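Local coordinates for hypothetical protein TTHA0068 (Thermus thermophilus, PDB 2CWY) that is of unknown function but belongs to the DUF309 family, folding as a small single-chain bundle of five helices, at residues Gly58-Leu69 with Leu85-Ala94. Numbering follows the deposited sequence.
Sequences GLRNLRKAEARL and LQEARRRLGA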
ATOM      1  N   GLY A  58       1.399 -13.132  -4.686  1.00  8.47           N
ATOM      2  CA  GLY A  58       1.204 -11.722  -4.399  1.00 10.05           C
ATOM      3  C   GLY A  58       0.735 -10.900  -5.592  1.00 10.16           C
ATOM      4  O   GLY A  58       0.297  -9.758  -5.436  1.00  9.60           O
ATOM      5  N   LEU A  59       0.812 -11.468  -6.795  1.00 10.94           N
ATOM      6  CA  LEU A  59       0.416 -10.729  -7.991  1.00 12.61           C
ATOM      7  C   LEU A  59      -1.046 -10.332  -8.065  1.00 10.89           C
ATOM      8  O   LEU A  59      -1.366  -9.316  -8.674  1.00 11.57           O
ATOM      9  CB  LEU A  59       0.791 -11.505  -9.259  1.00 14.63           C
ATOM     10  CG  LEU A  59       2.115 -11.104  -9.913  1.00 20.58           C
ATOM     11  CD1 LEU A  59       2.019  -9.680 -10.425  1.00 21.03           C
ATOM     12  CD2 LEU A  59       3.242 -11.240  -8.919  1.00 20.86           C
ATOM     13  N   ARG A  60      -1.935 -11.125  -7.472  1.00 11.05           N
ATOM     14  CA  ARG A  60      -3.356 -10.774  -7.499  1.00 13.96           C
ATOM     15  C   ARG A  60      -3.541  -9.463  -6.719  1.00 13.69           C
ATOM     16  O   ARG A  60      -4.236  -8.544  -7.170  1.00 12.19           O
ATOM     17  CB  ARG A  60      -4.198 -11.904  -6.890  1.00 17.34           C
ATOM     18  CG  ARG A  60      -5.704 -11.681  -7.000  1.00 24.54           C
ATOM     19  CD  ARG A  60      -6.496 -12.918  -6.559  1.00 29.55           C
ATOM     20  NE  ARG A  60      -7.924 -12.781  -6.849  1.00 32.88           N
ATOM     21  CZ  ARG A  60      -8.838 -13.709  -6.575  1.00 34.86           C
ATOM     22  NH1 ARG A  60      -8.477 -14.853  -6.000  1.00 36.60           N
ATOM     23  NH2 ARG A  60     -10.117 -13.496  -6.875  1.00 35.21           N
ATOM     24  N   ASN A  61      -2.905  -9.382  -5.553  1.00 10.24           N
ATOM     25  CA  ASN A  61      -2.957  -8.178  -4.736  1.00 11.14           C
ATOM     26  C   ASN A  61      -2.287  -7.000  -5.463  1.00 10.28           C
ATOM     27  O   ASN A  61      -2.818  -5.891  -5.458  1.00  9.35           O
ATOM     28  CB  ASN A  61      -2.291  -8.436  -3.376  1.00 11.88           C
ATOM     29  CG  ASN A  61      -3.212  -9.163  -2.398  1.00 15.74           C
ATOM     30  OD1 ASN A  61      -2.770  -9.671  -1.360  1.00 17.57           O
ATOM     31  ND2 ASN A  61      -4.494  -9.205  -2.719  1.00 15.82           N
ATOM     32  N   LEU A  62      -1.138  -7.231  -6.103  1.00  9.64           N
ATOM     33  CA  LEU A  62      -0.470  -6.147  -6.836  1.00 10.23           C
ATOM     34  C   LEU A  62      -1.393  -5.618  -7.937  1.00 10.44           C
ATOM     35  O   LEU A  62      -1.515  -4.403  -8.119  1.00  9.28           O
ATOM     36  CB  LEU A  62       0.844  -6.622  -7.470  1.00  8.27           C
ATOM     37  CG  LEU A  62       1.516  -5.601  -8.392  1.00  9.53           C
ATOM     38  CD1 LEU A  62       1.848  -4.342  -7.615  1.00  9.03           C
ATOM     39  CD2 LEU A  62       2.768  -6.200  -9.003  1.00 11.43           C
ATOM     40  N   ARG A  63      -2.047  -6.531  -8.662  1.00  9.06           N
ATOM     41  CA  ARG A  63      -2.967  -6.151  -9.736  1.00 10.84           C
ATOM     42  C   ARG A  63      -4.117  -5.291  -9.195  1.00 11.38           C
ATOM     43  O   ARG A  63      -4.480  -4.267  -9.792  1.00 12.23           O
ATOM     44  CB  ARG A  63      -3.550  -7.400 -10.431  1.00 14.43           C
ATOM     45  CG  ARG A  63      -4.846  -7.121 -11.207  1.00 18.49           C
ATOM     46  CD  ARG A  63      -5.291  -8.294 -12.088  1.00 20.87           C
ATOM     47  NE  ARG A  63      -5.287  -9.586 -11.402  1.00 19.38           N
ATOM     48  CZ  ARG A  63      -6.023  -9.888 -10.333  1.00 21.97           C
ATOM     49  NH1 ARG A  63      -6.843  -8.991  -9.798  1.00 19.05           N
ATOM     50  NH2 ARG A  63      -5.954 -11.109  -9.811  1.00 21.28           N
ATOM     51  N   LYS A  64      -4.693  -5.703  -8.070  1.00  8.16           N
ATOM     52  CA  LYS A  64      -5.791  -4.933  -7.477  1.00  9.32           C
ATOM     53  C   LYS A  64      -5.289  -3.564  -7.018  1.00  8.54           C
ATOM     54  O   LYS A  64      -5.985  -2.552  -7.161  1.00  9.67           O
ATOM     55  CB  LYS A  64      -6.390  -5.705  -6.307  1.00  9.38           C
ATOM     56  CG  LYS A  64      -7.077  -6.988  -6.760  1.00 15.13           C
ATOM     57  CD  LYS A  64      -7.345  -7.917  -5.594  1.00 20.42           C
ATOM     58  CE  LYS A  64      -8.358  -7.347  -4.642  1.00 23.58           C
ATOM     59  NZ  LYS A  64      -8.632  -8.328  -3.539  1.00 27.71           N
ATOM     60  N   ALA A  65      -4.083  -3.532  -6.456  1.00  8.87           N
ATOM     61  CA  ALA A  65      -3.505  -2.267  -6.017  1.00  8.70           C
ATOM     62  C   ALA A  65      -3.320  -1.325  -7.209  1.00  9.76           C
ATOM     63  O   ALA A  65      -3.630  -0.136  -7.133  1.00  8.56           O
ATOM     64  CB  ALA A  65      -2.163  -2.507  -5.340  1.00 11.02           C
ATOM     65  N   GLU A  66      -2.799  -1.855  -8.313  1.00 11.13           N
ATOM     66  CA  GLU A  66      -2.583  -1.038  -9.501  1.00 11.75           C
ATOM     67  C   GLU A  66      -3.905  -0.477 -10.010  1.00 12.09           C
ATOM     68  O   GLU A  66      -3.973   0.681 -10.426  1.00 11.31           O
ATOM     69  CB  GLU A  66      -1.880  -1.864 -10.584  1.00 15.15           C
ATOM     70  CG  GLU A  66      -0.472  -2.312 -10.145  1.00 16.79           C
ATOM     71  CD  GLU A  66       0.230  -3.225 -11.140  1.00 20.40           C
ATOM     72  OE1 GLU A  66      -0.415  -4.162 -11.657  1.00 20.90           O
ATOM     73  OE2 GLU A  66       1.439  -3.010 -11.378  1.00 20.85           O
ATOM     74  N   ALA A  67      -4.956  -1.290  -9.954  1.00 11.85           N
ATOM     75  CA  ALA A  67      -6.273  -0.858 -10.405  1.00 14.47           C
ATOM     76  C   ALA A  67      -6.765   0.337  -9.586  1.00 14.93           C
ATOM     77  O   ALA A  67      -7.385   1.261 -10.115  1.00 16.72           O
ATOM     78  CB  ALA A  67      -7.261  -2.012 -10.292  1.00 16.56           C
ATOM     79  N   ARG A  68      -6.481   0.320  -8.292  1.00 12.58           N
ATOM     80  CA  ARG A  68      -6.905   1.401  -7.415  1.00 12.36           C
ATOM     81  C   ARG A  68      -6.054   2.663  -7.573  1.00 12.07           C
ATOM     82  O   ARG A  68      -6.571   3.785  -7.489  1.00 13.32           O
ATOM     83  CB  ARG A  68      -6.817   0.958  -5.951  1.00 13.99           C
ATOM     84  CG  ARG A  68      -7.527  -0.343  -5.601  1.00 18.40           C
ATOM     85  CD  ARG A  68      -9.001  -0.157  -5.317  1.00 23.53           C
ATOM     86  NE  ARG A  68      -9.611  -1.411  -4.871  1.00 24.06           N
ATOM     87  CZ  ARG A  68      -9.839  -2.454  -5.666  1.00 26.95           C
ATOM     88  NH1 ARG A  68      -9.513  -2.394  -6.951  1.00 27.87           N
ATOM     89  NH2 ARG A  68     -10.387  -3.557  -5.174  1.00 24.33           N
ATOM     90  N   LEU A  69      -4.751   2.483  -7.779  1.00 11.27           N
ATOM     91  CA  LEU A  69      -3.823   3.615  -7.875  1.00 11.04           C
ATOM     92  C   LEU A  69      -3.800   4.284  -9.238  1.00 13.56           C
ATOM     93  O   LEU A  69      -3.404   5.445  -9.374  1.00 12.12           O
ATOM     94  CB  LEU A  69      -2.409   3.150  -7.504  1.00 11.59           C
ATOM     95  CG  LEU A  69      -2.292   2.583  -6.081  1.00  9.48           C
ATOM     96  CD1 LEU A  69      -0.997   1.820  -5.923  1.00 13.07           C
ATOM     97  CD2 LEU A  69      -2.389   3.729  -5.061  1.00  8.66           C
ATOM     98  N   LEU A  85       4.949   1.857  -5.003  1.00  8.42           N
ATOM     99  CA  LEU A  85       4.478   0.860  -5.962  1.00  7.32           C
ATOM    100  C   LEU A  85       5.682   0.304  -6.724  1.00  6.82           C
ATOM    101  O   LEU A  85       5.748  -0.896  -7.000  1.00  6.30           O
ATOM    102  CB  LEU A  85       3.482   1.503  -6.930  1.00  6.87           C
ATOM    103  CG  LEU A  85       3.033   0.699  -8.154  1.00  6.19           C
ATOM    104  CD1 LEU A  85       2.272  -0.537  -7.743  1.00  6.73           C
ATOM    105  CD2 LEU A  85       2.146   1.589  -9.015  1.00  8.36           C
ATOM    106  N   GLN A  86       6.629   1.177  -7.065  1.00  7.04           N
ATOM    107  CA  GLN A  86       7.844   0.749  -7.769  1.00  7.73           C
ATOM    108  C   GLN A  86       8.603  -0.259  -6.912  1.00  9.28           C
ATOM    109  O   GLN A  86       9.055  -1.290  -7.415  1.00  7.30           O
ATOM    110  CB  GLN A  86       8.745   1.951  -8.055  1.00  9.66           C
ATOM    111  CG  GLN A  86      10.099   1.603  -8.690  1.00 11.03           C
ATOM    112  CD  GLN A  86      10.894   2.847  -9.034  1.00 12.56           C
ATOM    113  OE1 GLN A  86      11.383   3.550  -8.149  1.00 17.50           O
ATOM    114  NE2 GLN A  86      11.007   3.139 -10.318  1.00 13.54           N
ATOM    115  N   GLU A  87       8.732   0.030  -5.618  1.00  9.12           N
ATOM    116  CA  GLU A  87       9.443  -0.876  -4.722  1.00 11.18           C
ATOM    117  C   GLU A  87       8.716  -2.217  -4.608  1.00 10.07           C
ATOM    118  O   GLU A  87       9.337  -3.280  -4.709  1.00  8.64           O
ATOM    119  CB  GLU A  87       9.621  -0.270  -3.321  1.00 11.00           C
ATOM    120  CG  GLU A  87      10.393  -1.219  -2.369  1.00 15.42           C
ATOM    121  CD  GLU A  87      10.429  -0.749  -0.921  1.00 19.21           C
ATOM    122  OE1 GLU A  87      10.601  -1.606  -0.025  1.00 19.84           O
ATOM    123  OE2 GLU A  87      10.295   0.472  -0.670  1.00 23.24           O
ATOM    124  N   ALA A  88       7.402  -2.168  -4.398  1.00 10.71           N
ATOM    125  CA  ALA A  88       6.616  -3.398  -4.291  1.00 10.46           C
ATOM    126  C   ALA A  88       6.791  -4.249  -5.542  1.00  9.01           C
ATOM    127  O   ALA A  88       7.003  -5.466  -5.455  1.00  9.42           O
ATOM    128  CB  ALA A  88       5.140  -3.068  -4.101  1.00 10.43           C
ATOM    129  N   ARG A  89       6.684  -3.618  -6.707  1.00  9.29           N
ATOM    130  CA  ARG A  89       6.842  -4.338  -7.963  1.00  9.78           C
ATOM    131  C   ARG A  89       8.194  -5.036  -8.027  1.00  9.37           C
ATOM    132  O   ARG A  89       8.280  -6.208  -8.388  1.00 10.83           O
ATOM    133  CB  ARG A  89       6.692  -3.386  -9.147  1.00 10.92           C
ATOM    134  CG  ARG A  89       5.251  -3.060  -9.500  1.00 11.41           C
ATOM    135  CD  ARG A  89       5.190  -1.905 -10.496  1.00 15.55           C
ATOM    136  NE  ARG A  89       3.830  -1.684 -10.986  1.00 19.14           N
ATOM    137  CZ  ARG A  89       3.433  -0.594 -11.634  1.00 19.89           C
ATOM    138  NH1 ARG A  89       4.290   0.390 -11.868  1.00 20.55           N
ATOM    139  NH2 ARG A  89       2.184  -0.496 -12.069  1.00 21.56           N
ATOM    140  N   ARG A  90       9.253  -4.328  -7.666  1.00 11.38           N
ATOM    141  CA  ARG A  90      10.574  -4.936  -7.707  1.00 13.19           C
ATOM    142  C   ARG A  90      10.691  -6.099  -6.735  1.00 13.36           C
ATOM    143  O   ARG A  90      11.208  -7.163  -7.103  1.00 13.52           O
ATOM    144  CB  ARG A  90      11.646  -3.881  -7.446  1.00 14.53           C
ATOM    145  CG  ARG A  90      11.816  -2.981  -8.636  1.00 19.33           C
ATOM    146  CD  ARG A  90      12.755  -1.827  -8.367  1.00 23.08           C
ATOM    147  NE  ARG A  90      12.914  -1.007  -9.566  1.00 23.61           N
ATOM    148  CZ  ARG A  90      13.381   0.235  -9.543  1.00 26.21           C
ATOM    149  NH1 ARG A  90      13.727   0.780  -8.388  1.00 25.14           N
ATOM    150  NH2 ARG A  90      13.488   0.932 -10.664  1.00 26.55           N
ATOM    151  N   ARG A  91      10.183  -5.925  -5.516  1.00 12.59           N
ATOM    152  CA  ARG A  91      10.234  -7.004  -4.532  1.00 14.15           C
ATOM    153  C   ARG A  91       9.444  -8.239  -4.979  1.00 14.35           C
ATOM    154  O   ARG A  91       9.779  -9.364  -4.607  1.00 15.39           O
ATOM    155  CB  ARG A  91       9.711  -6.530  -3.175  1.00 14.58           C
ATOM    156  CG  ARG A  91      10.684  -5.615  -2.431  1.00 16.64           C
ATOM    157  CD  ARG A  91      10.165  -5.228  -1.052  1.00 17.71           C
ATOM    158  NE  ARG A  91      11.113  -4.369  -0.345  1.00 18.79           N
ATOM    159  CZ  ARG A  91      12.226  -4.803   0.233  1.00 20.32           C
ATOM    160  NH1 ARG A  91      12.533  -6.091   0.201  1.00 19.79           N
ATOM    161  NH2 ARG A  91      13.042  -3.941   0.835  1.00 22.01           N
ATOM    162  N   LEU A  92       8.397  -8.027  -5.770  1.00 14.74           N
ATOM    163  CA  LEU A  92       7.570  -9.125  -6.249  1.00 13.38           C
ATOM    164  C   LEU A  92       8.075  -9.713  -7.554  1.00 14.87           C
ATOM    165  O   LEU A  92       7.577 -10.746  -8.012  1.00 14.55           O
ATOM    166  CB  LEU A  92       6.124  -8.654  -6.428  1.00 12.41           C
ATOM    167  CG  LEU A  92       5.413  -8.225  -5.143  1.00 13.59           C
ATOM    168  CD1 LEU A  92       4.038  -7.639  -5.470  1.00 13.90           C
ATOM    169  CD2 LEU A  92       5.290  -9.410  -4.214  1.00 14.57           C
ATOM    170  N   GLY A  93       9.066  -9.062  -8.147  1.00 16.01           N
ATOM    171  CA  GLY A  93       9.605  -9.524  -9.415  1.00 21.07           C
ATOM    172  C   GLY A  93       8.633  -9.209 -10.536  1.00 23.87           C
ATOM    173  O   GLY A  93       8.670  -9.833 -11.596  1.00 24.61           O
ATOM    174  N   ALA A  94       7.768  -8.227 -10.298  1.00 27.14           N
ATOM    175  CA  ALA A  94       6.758  -7.819 -11.269  1.00 30.66           C
ATOM    176  C   ALA A  94       7.211  -6.654 -12.148  1.00 33.13           C
ATOM    177  O   ALA A  94       7.514  -6.899 -13.335  1.00 35.10           O
ATOM    178  CB  ALA A  94       5.473  -7.449 -10.540  1.00 30.93           C
ATOM    179  OXT ALA A  94       7.266  -5.509 -11.643  1.00 36.76           O
TER
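Glu-66 OE2 takes two hydrogen bonds from Arg-89, from NH2 at 2.7 Å and from NE at 2.8 Å, a side-on salt bridge in which both donors converge on one oxygen. Each N-H...O angle is 142°, as expected when two neighbouring N-H groups share a single acceptor. The oxygen lies close to the guanidinium plane, but the carboxylate is turned 71° against that plane, which excludes a flat two-oxygen pairing; NE meets OE2 nearly along its C-O bond, whereas NH2 arrives from above the carboxylate. Arg-89 spans the gap with a chain extended from CG to NE, and Leu-85 CD2, one turn earlier on the same helix, lies over the centre of one guanidinium face. Arg-89 CG lies 4.0 Å from Leu-62 CD2. Replacing Arg-89 by an alanine would probably leave the Glu-66 carboxylate without its charged mate and uncover the Leu-62 methyls. The helices concerned, 59-69 and 81-92, run antiparallel within an all-helical bundle, their segment axes 11.2 Å apart at closest approach, and both also lean on helix 33-53, through Ala-65 on Leu-45 and Leu-92 on Leu-49. The rest of the interface is aliphatic and centred on Leu-62. Its chi1 of 173° turns the branch beside its own carbonyl carbon and points it at the other helix, where CD1 reaches Leu-85 CD1 at 3.8 Å, the two side chains roughly perpendicular, while CD2 presses on Ala-94 CB at 3.4 Å, closer than two methyls normally sit. Leu-92 and Leu-62 run antiparallel past one another, Leu-92 CD1 3.9 Å from Leu-62 CB. Gly-93, with positive phi, closes the helix in a Schellman motif, the Ala-94 N to Arg-89 O bond measuring 2.8 Å, and this turn brings the CB of the C-terminal Ala-94 to Leu-62 and to Leu-59 CD1.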